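Side-chain contact in ethylbenzene dehydrogenase alpha-subunit (Aromatoleum aromaticum, PDB 2IVF), which belongs to the molybdopterin oxidoreductase family and carries a molybdenum atom, an iron/sulfur cluster and two ligands of the molybdopterin guanine dinucleotide type: residues A[820-824]-A[825-829]. Numbering follows the deposited sequence.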
loop_
_atom_site.group_PDB
_atom_site.type_symbol
_atom_site.label_atom_id
_atom_site.label_comp_id
_atom_site.label_asym_id
_atom_site.label_seq_id
_atom_site.Cartn_x
_atom_site.Cartn_y
_atom_site.Cartn_z
ATOM N N TRP A 820 -35.441 -21.793 3.274
ATOM C CA TRP A 820 -34.544 -21.502 2.160
ATOM C C TRP A 820 -33.207 -22.210 2.325
ATOM O O TRP A 820 -32.636 -22.733 1.356
ATOM C CB TRP A 820 -34.285 -20.010 2.047
ATOM C CG TRP A 820 -35.439 -19.196 1.525
ATOM C CD1 TRP A 820 -36.738 -19.484 1.564
ATOM C CD2 TRP A 820 -35.329 -17.868 1.016
ATOM N NE1 TRP A 820 -37.475 -18.443 1.029
ATOM C CE2 TRP A 820 -36.615 -17.431 0.700
ATOM C CE3 TRP A 820 -34.250 -17.022 0.780
ATOM C CZ2 TRP A 820 -36.857 -16.179 0.136
ATOM C CZ3 TRP A 820 -34.487 -15.781 0.233
ATOM C CH2 TRP A 820 -35.775 -15.370 -0.072
ATOM N N TYR A 821 -32.662 -22.172 3.534
ATOM C CA TYR A 821 -31.400 -22.854 3.830
ATOM C C TYR A 821 -31.468 -24.376 3.792
ATOM O O TYR A 821 -30.596 -25.044 3.218
ATOM C CB TYR A 821 -30.822 -22.368 5.169
ATOM C CG TYR A 821 -30.209 -20.996 5.023
ATOM C CD1 TYR A 821 -31.011 -19.876 4.819
ATOM C CD2 TYR A 821 -28.825 -20.823 5.063
ATOM C CE1 TYR A 821 -30.461 -18.636 4.669
ATOM C CE2 TYR A 821 -28.287 -19.613 4.915
ATOM C CZ TYR A 821 -29.084 -18.524 4.712
ATOM O OH TYR A 821 -28.496 -17.325 4.564
ATOM N N LEU A 822 -32.527 -24.916 4.369
ATOM C CA LEU A 822 -32.819 -26.319 4.279
ATOM C C LEU A 822 -32.840 -26.762 2.791
ATOM O O LEU A 822 -32.130 -27.698 2.403
ATOM C CB LEU A 822 -34.168 -26.584 4.959
ATOM C CG LEU A 822 -34.225 -26.602 6.494
ATOM C CD1 LEU A 822 -35.685 -26.859 6.998
ATOM C CD2 LEU A 822 -33.296 -27.689 6.998
ATOM N N GLU A 823 -33.632 -26.075 1.961
ATOM C CA GLU A 823 -33.794 -26.458 0.550
ATOM C C GLU A 823 -32.504 -26.257 -0.275
ATOM O O GLU A 823 -32.238 -27.036 -1.173
ATOM C CB GLU A 823 -34.957 -25.698 -0.093
ATOM C CG GLU A 823 -36.318 -26.269 0.325
ATOM C CD GLU A 823 -37.538 -25.587 -0.288
ATOM O OE1 GLU A 823 -37.391 -24.657 -1.136
ATOM O OE2 GLU A 823 -38.667 -26.011 0.096
ATOM N N ALA A 824 -31.751 -25.198 0.027
ATOM C CA ALA A 824 -30.486 -24.835 -0.656
ATOM C C ALA A 824 -29.326 -25.729 -0.273
ATOM O O ALA A 824 -28.258 -25.624 -0.881
ATOM C CB ALA A 824 -30.069 -23.401 -0.322
ATOM N N GLY A 825 -29.510 -26.559 0.747
ATOM C CA GLY A 825 -28.445 -27.443 1.209
ATOM C C GLY A 825 -27.460 -26.699 2.091
ATOM O O GLY A 825 -26.314 -27.102 2.219
ATOM N N GLU A 826 -27.911 -25.617 2.722
ATOM C CA GLU A 826 -27.015 -24.828 3.584
ATOM C C GLU A 826 -27.442 -24.749 5.069
ATOM O O GLU A 826 -26.982 -23.856 5.819
ATOM C CB GLU A 826 -26.847 -23.418 3.017
ATOM C CG GLU A 826 -26.221 -23.403 1.690
ATOM C CD GLU A 826 -25.850 -22.040 1.202
ATOM O OE1 GLU A 826 -25.571 -21.146 2.033
ATOM O OE2 GLU A 826 -25.806 -21.890 -0.042
ATOM N N SER A 827 -28.273 -25.666 5.526
ATOM C CA SER A 827 -28.662 -25.666 6.949
ATOM C C SER A 827 -27.474 -25.857 7.873
ATOM O O SER A 827 -27.420 -25.249 8.943
ATOM C CB SER A 827 -29.691 -26.734 7.217
ATOM O OG SER A 827 -29.215 -28.007 6.787
ATOM N N LEU A 828 -26.504 -26.669 7.451
ATOM C CA LEU A 828 -25.215 -26.745 8.129
ATOM C C LEU A 828 -24.135 -26.085 7.288
ATOM O O LEU A 828 -24.271 -25.990 6.060
ATOM C CB LEU A 828 -24.819 -28.208 8.395
ATOM C CG LEU A 828 -25.508 -28.965 9.539
ATOM C CD1 LEU A 828 -25.115 -30.447 9.507
ATOM C CD2 LEU A 828 -25.177 -28.324 10.934
ATOM N N PRO A 829 -23.029 -25.680 7.931
ATOM C CA PRO A 829 -21.911 -25.204 7.110
ATOM C C PRO A 829 -21.514 -26.340 6.158
ATOM O O PRO A 829 -21.600 -27.504 6.504
ATOM C CB PRO A 829 -20.804 -24.906 8.116
ATOM C CG PRO A 829 -21.495 -24.865 9.461
ATOM C CD PRO A 829 -22.686 -25.735 9.365
HETATM O O HOH W 1 -29.521 -28.254 4.186
#
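Y821 and E826 meet where the ring edge of the tyrosine runs into the chain just beyond the helix: CD2 of Y821 lies 3.9 Å from CB of E826 and 3.6 Å from O of E826, which sits in the plane of the ring. With CG beside the backbone N (chi1 -76°), Y821 swings this edge toward the glutamate, ring and carboxylate planes 85° apart. E826 extends beyond CG; its OE2 forms a salt bridge with K832 and OE1 one with K941, which should favour the charged form. The backbone closes helix 819-824 with a Schellman motif: G825, at positive phi, gives a weak bond from its N to O of L822 (3.3 Å), while N of E826 bonds back to O of Y821 (2.8 Å). Across the turn, the CD2 methyl of L822 rests against CB of S827 (3.7 Å). With chi1 at 55°, OG of S827 lies between its backbone N and carbonyl carbon and meets a water at 2.6 Å; that same water donates to O of L822, 3.2 Å away, giving this carbonyl a second donor besides the glycine. Beyond the turn, the guanidinium of R459 in helix 454-467 donates hydrogen bonds to O of E826 and O of S827.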